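Local atomic coordinates of intracellular growth locus, subunit C (Francisella tularensis subsp. tularensis, PDB entry 2QWU), a protein that is encoded in the Francisella pathogenicity island and probably supports intracellular growth as an Hcp-like component of a type VI secretion system. Residues R35-S40 against S66-A71; G123-K128 against D142-E147. The protein carries 2 engineered substitutions. All coordinates share one frame; numbering follows the deposited sequence.

Contact 1: residues R35-S40 against S66-A71. Engineered in segment 35-40: Met36 (natural residue Leu).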
loop_
_atom_site.group_PDB
_atom_site.type_symbol
_atom_site.label_atom_id
_atom_site.label_comp_id
_atom_site.label_asym_id
_atom_site.label_seq_id
_atom_site.Cartn_x
_atom_site.Cartn_y
_atom_site.Cartn_z
ATOM N N ARG A 35 6.082 -3.225 -8.537
ATOM C CA ARG A 35 6.198 -3.400 -7.093
ATOM C C ARG A 35 5.961 -2.027 -6.429
ATOM O O ARG A 35 6.314 -0.968 -6.972
ATOM C CB ARG A 35 7.559 -3.999 -6.674
ATOM C CG ARG A 35 8.804 -2.982 -6.608
ATOM C CD ARG A 35 9.161 -2.424 -7.933
ATOM N NE ARG A 35 9.499 -3.426 -8.939
ATOM C CZ ARG A 35 10.659 -4.100 -9.061
ATOM N NH1 ARG A 35 11.695 -3.933 -8.222
ATOM N NH2 ARG A 35 10.818 -4.956 -10.083
HETATM N N MSE A 36 5.341 -2.067 -5.254
HETATM C CA MSE A 36 5.042 -0.855 -4.488
HETATM C C MSE A 36 5.419 -1.073 -3.051
HETATM O O MSE A 36 5.215 -2.134 -2.503
HETATM C CB MSE A 36 3.535 -0.523 -4.573
HETATM C CG MSE A 36 3.098 0.035 -5.889
HETATM SE SE MSE A 36 1.223 0.460 -5.786
HETATM C CE MSE A 36 1.378 1.658 -4.609
ATOM N N PHE A 37 6.068 -0.077 -2.443
ATOM C CA PHE A 37 6.376 -0.186 -1.062
ATOM C C PHE A 37 6.501 1.219 -0.462
ATOM O O PHE A 37 6.635 2.222 -1.196
ATOM C CB PHE A 37 7.631 -1.051 -0.863
ATOM C CG PHE A 37 8.888 -0.525 -1.586
ATOM C CD1 PHE A 37 9.678 0.456 -0.994
ATOM C CD2 PHE A 37 9.270 -1.051 -2.830
ATOM C CE1 PHE A 37 10.881 0.923 -1.640
ATOM C CE2 PHE A 37 10.467 -0.614 -3.488
ATOM C CZ PHE A 37 11.273 0.395 -2.858
ATOM N N ILE A 38 6.395 1.276 0.862
ATOM C CA ILE A 38 6.431 2.567 1.546
ATOM C C ILE A 38 7.498 2.606 2.632
ATOM O O ILE A 38 7.752 1.617 3.310
ATOM C CB ILE A 38 5.046 2.897 2.132
ATOM C CG1 ILE A 38 4.538 1.712 2.990
ATOM C CG2 ILE A 38 4.054 3.222 0.991
ATOM C CD1 ILE A 38 3.190 1.986 3.702
ATOM N N ASP A 39 8.103 3.778 2.845
ATOM C CA ASP A 39 9.228 3.853 3.786
ATOM C C ASP A 39 8.854 3.988 5.250
ATOM O O ASP A 39 9.742 3.915 6.135
ATOM C CB ASP A 39 10.246 4.949 3.344
ATOM C CG ASP A 39 9.702 6.348 3.467
ATOM O OD1 ASP A 39 8.556 6.510 3.928
ATOM O OD2 ASP A 39 10.454 7.329 3.110
ATOM N N SER A 40 7.564 4.120 5.520
ATOM C CA SER A 40 7.081 4.148 6.887
ATOM C C SER A 40 5.614 3.751 6.897
ATOM O O SER A 40 4.941 3.859 5.878
ATOM C CB SER A 40 7.276 5.516 7.536
ATOM O OG SER A 40 6.332 6.436 7.057
ATOM N N SER A 66 20.861 -1.542 3.088
ATOM C CA SER A 66 20.053 -1.106 4.210
ATOM C C SER A 66 18.565 -1.226 3.915
ATOM O O SER A 66 18.156 -1.236 2.771
ATOM C CB SER A 66 20.384 0.333 4.576
ATOM O OG SER A 66 19.880 1.215 3.575
ATOM N N ALA A 67 17.772 -1.347 4.974
ATOM C CA ALA A 67 16.317 -1.447 4.818
ATOM C C ALA A 67 15.789 -0.179 4.190
ATOM O O ALA A 67 16.217 0.946 4.497
ATOM C CB ALA A 67 15.662 -1.630 6.156
ATOM N N THR A 68 14.759 -0.335 3.380
ATOM C CA THR A 68 14.197 0.804 2.672
ATOM C C THR A 68 12.714 0.900 2.853
ATOM O O THR A 68 12.094 1.905 2.475
ATOM C CB THR A 68 14.450 0.678 1.135
ATOM O OG1 THR A 68 13.963 -0.587 0.673
ATOM C CG2 THR A 68 15.944 0.745 0.822
ATOM N N ALA A 69 12.109 -0.152 3.400
ATOM C CA ALA A 69 10.655 -0.124 3.527
ATOM C C ALA A 69 10.136 -0.684 4.848
ATOM O O ALA A 69 10.742 -1.599 5.388
ATOM C CB ALA A 69 10.035 -0.965 2.387
ATOM N N ALA A 70 9.063 -0.074 5.353
ATOM C CA ALA A 70 8.369 -0.571 6.538
ATOM C C ALA A 70 7.256 -1.559 6.062
ATOM O O ALA A 70 6.807 -2.422 6.833
ATOM C CB ALA A 70 7.733 0.614 7.308
ATOM N N ALA A 71 6.804 -1.410 4.815
ATOM C CA ALA A 71 5.732 -2.286 4.307
ATOM C C ALA A 71 5.705 -2.275 2.812
ATOM O O ALA A 71 6.143 -1.297 2.194
ATOM C CB ALA A 71 4.359 -1.805 4.793
#
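Phe37 and Ile38 meet Ala69 to Ala71 in a buried backbone pairing, located where the loop that follows strand 46-47 turns into strand 71-79 and joins strand 37-43 in the antiparallel sheet. Two main-chain hydrogen bonds link the segments, both through Ile38. Ile38 N donates almost straight to Ala71 O (2.9 Å, 173° at the hydrogen). Ile38 O takes Ala70 N at 3.0 Å, a more bent bond lying in the carbonyl plane. Ala69 CA adds a CA-H...O contact to the same Ile38 O at 3.4 Å, so this oxygen is met from two successive residues.

Side chains close over both faces of the pairing. The CB of Phe37 points toward segment 66-71, and its first torsion sets CG between the backbone N and the carbonyl carbon (chi1 58°), which brings ring atom CD1 of Phe37 to 3.7 Å from Ala69 CB. The methyl approaches the ring obliquely, while Thr68 lies farther along it near CE1. The Thr68 hydroxyl is hydrogen-bonded to Ala54 O, and Ala54 also touches the Phe37 ring. On the face carrying Ile38 and Ala71, Ile38 CG1 packs against Ala71 CB (4.0 Å), with CD1 nearly as close. Farther along, Ala70 CB sits against Ser40 CA at 3.6 Å. Asp39 touches the loop through CB, near Thr68 O, while its OD1 accepts from Asn124 N.

The backbones come close here, with Asp39 CA and Ala69 CA 4.2 Å apart. With Ala70 and Ala71 both set opposite Ile38, the arrangement is a classic beta bulge, here at the start of a sheet strand.

Contact 2: residues G123-K128 against D142-E147; sequences GNSNKK and DLSNLE
Gly123 and Asn124 run past Asn145 and Ser144, Asn124 CA coming to 4.1 Å from Ser144 CA, where residues Leu143 to Leu146 form a type II beta turn closed by Leu146 N to Leu143 O. Asn145 N of the turn donates to Gly123 O at 3.2 Å, approaching from well above the carbonyl plane, and Ser144 CA makes a nearly straight CA-H...O contact to the same oxygen.

Two serines then exchange bonds with the opposite backbone. Ser144 OG accepts from Ser125 N (3.0 Å), and, with OG held between its backbone N and carbonyl carbon (chi1 52°), the Ser125 hydroxyl reaches Leu143 N, from which Ser125 OG accepts at 3.0 Å. Asp142 holds Ser144. Asp142 OD1 receives Ser144 OG on the syn lone pair at 2.7 Å and Ser144 N on the anti side, somewhat out of the carboxylate plane. The Ser144 hydroxyl therefore gives its proton to Asp142 while accepting from Ser125, which fixes its rotation. A water accepts from Lys127 NZ and donates, weakly, to Asp142 OD2. The Asp142 to Ser144 link is an Asx turn overlapping the start of the type II beta turn.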
loop_
_atom_site.group_PDB
_atom_site.type_symbol
_atom_site.label_atom_id
_atom_site.label_comp_id
_atom_site.label_asym_id
_atom_site.label_seq_id
_atom_site.Cartn_x
_atom_site.Cartn_y
_atom_site.Cartn_z
ATOM N N GLY A 123 3.799 6.154 4.552
ATOM C CA GLY A 123 4.942 7.024 4.337
ATOM C C GLY A 123 5.135 7.258 2.843
ATOM O O GLY A 123 4.193 7.127 2.068
ATOM N N ASN A 124 6.354 7.597 2.430
ATOM C CA ASN A 124 6.640 7.857 1.025
ATOM C C ASN A 124 6.679 6.555 0.243
ATOM O O ASN A 124 7.381 5.603 0.625
ATOM C CB ASN A 124 8.010 8.518 0.881
ATOM C CG ASN A 124 8.056 9.858 1.581
ATOM O OD1 ASN A 124 7.184 10.725 1.328
ATOM N ND2 ASN A 124 9.036 10.039 2.459
ATOM N N SER A 125 5.938 6.522 -0.852
ATOM C CA SER A 125 5.995 5.333 -1.700
ATOM C C SER A 125 7.129 5.458 -2.718
ATOM O O SER A 125 7.640 6.559 -3.007
ATOM C CB SER A 125 4.627 5.106 -2.395
ATOM O OG SER A 125 4.136 6.228 -3.081
ATOM N N ASN A 126 7.553 4.323 -3.244
ATOM C CA ASN A 126 8.635 4.294 -4.247
ATOM C C ASN A 126 8.228 4.915 -5.575
ATOM O O ASN A 126 7.066 4.911 -5.975
ATOM C CB ASN A 126 9.167 2.860 -4.456
ATOM C CG ASN A 126 8.101 1.900 -5.020
ATOM O OD1 ASN A 126 7.000 1.803 -4.503
ATOM N ND2 ASN A 126 8.458 1.186 -6.078
ATOM N N LYS A 127 9.206 5.468 -6.268
ATOM C CA LYS A 127 8.906 6.154 -7.528
ATOM C C LYS A 127 8.943 5.236 -8.737
ATOM O O LYS A 127 8.324 5.547 -9.734
ATOM C CB LYS A 127 9.892 7.317 -7.723
ATOM C CG LYS A 127 9.741 8.386 -6.607
ATOM C CD LYS A 127 10.703 9.585 -6.739
ATOM C CE LYS A 127 10.604 10.532 -5.531
ATOM N NZ LYS A 127 9.197 10.761 -5.095
ATOM N N LYS A 128 9.667 4.131 -8.662
ATOM C CA LYS A 128 9.749 3.257 -9.823
ATOM C C LYS A 128 8.931 1.994 -9.542
ATOM O O LYS A 128 9.470 0.994 -9.119
ATOM C CB LYS A 128 11.221 2.944 -10.103
ATOM C CG LYS A 128 11.991 4.232 -10.510
ATOM C CD LYS A 128 13.442 3.898 -10.911
ATOM C CE LYS A 128 14.147 5.070 -11.559
ATOM N NZ LYS A 128 14.422 6.128 -10.533
ATOM N N ASP A 142 0.797 7.292 -6.536
ATOM C CA ASP A 142 1.680 7.880 -5.497
ATOM C C ASP A 142 0.878 7.906 -4.183
ATOM O O ASP A 142 -0.025 8.731 -3.986
ATOM C CB ASP A 142 2.108 9.329 -5.892
ATOM C CG ASP A 142 3.152 9.903 -4.957
ATOM O OD1 ASP A 142 3.340 9.321 -3.868
ATOM O OD2 ASP A 142 3.799 10.946 -5.301
ATOM N N LEU A 143 1.197 6.985 -3.283
ATOM C CA LEU A 143 0.470 6.867 -2.025
ATOM C C LEU A 143 1.129 7.683 -0.896
ATOM O O LEU A 143 0.705 7.613 0.237
ATOM C CB LEU A 143 0.460 5.380 -1.588
ATOM C CG LEU A 143 -0.336 4.494 -2.564
ATOM C CD1 LEU A 143 -0.166 3.011 -2.130
ATOM C CD2 LEU A 143 -1.810 4.913 -2.604
ATOM N N SER A 144 2.175 8.428 -1.212
ATOM C CA SER A 144 2.902 9.120 -0.153
ATOM C C SER A 144 2.044 9.933 0.768
ATOM O O SER A 144 1.247 10.751 0.323
ATOM C CB SER A 144 4.039 10.012 -0.732
ATOM O OG SER A 144 4.879 9.271 -1.610
ATOM N N ASN A 145 2.233 9.694 2.070
ATOM C CA ASN A 145 1.534 10.398 3.111
ATOM C C ASN A 145 0.060 10.209 3.213
ATOM O O ASN A 145 -0.577 10.933 3.961
ATOM C CB ASN A 145 1.871 11.890 3.034
ATOM C CG ASN A 145 3.340 12.139 3.369
ATOM O OD1 ASN A 145 3.904 11.438 4.212
ATOM N ND2 ASN A 145 3.959 13.119 2.720
ATOM N N LEU A 146 -0.494 9.220 2.506
ATOM C CA LEU A 146 -1.919 9.046 2.555
ATOM C C LEU A 146 -2.355 8.572 3.935
ATOM O O LEU A 146 -1.715 7.685 4.498
ATOM C CB LEU A 146 -2.337 8.053 1.464
ATOM C CG LEU A 146 -3.826 7.733 1.333
ATOM C CD1 LEU A 146 -4.592 8.915 0.720
ATOM C CD2 LEU A 146 -3.948 6.508 0.347
ATOM N N GLU A 147 -3.441 9.155 4.473
ATOM C CA GLU A 147 -3.989 8.741 5.751
ATOM C C GLU A 147 -5.366 8.121 5.504
ATOM O O GLU A 147 -6.270 8.742 4.910
ATOM C CB GLU A 147 -4.169 9.900 6.728
ATOM C CG GLU A 147 -4.631 9.410 8.111
ATOM C CD GLU A 147 -4.460 10.479 9.197
ATOM O OE1 GLU A 147 -5.418 11.232 9.434
ATOM O OE2 GLU A 147 -3.355 10.583 9.794
HETATM O O HOH W 1 6.453 9.429 -5.937
#

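Overall arrangement
Residues 35-40 are shared ground: on one edge they pair with 66-71, the entry to strand 71-79, in contact 1, and on the other they meet the loop 123-128 of contact 2. Ser40 O takes Gly123 N, and Asn126 bonds to Phe37 through its side chain. The engineered Met36, a selenomethionine, packs its end against Leu143. Contact 1 is buried, built on main-chain bonds, alanine methyls, an isoleucine side chain and one phenyl ring. Contact 2 is only partly buried and polar, with serine hydroxyls, a carboxylate and one main-chain bond joining two loops that lead from and into strands 120-122 and 147-150, themselves paired in the same sheet.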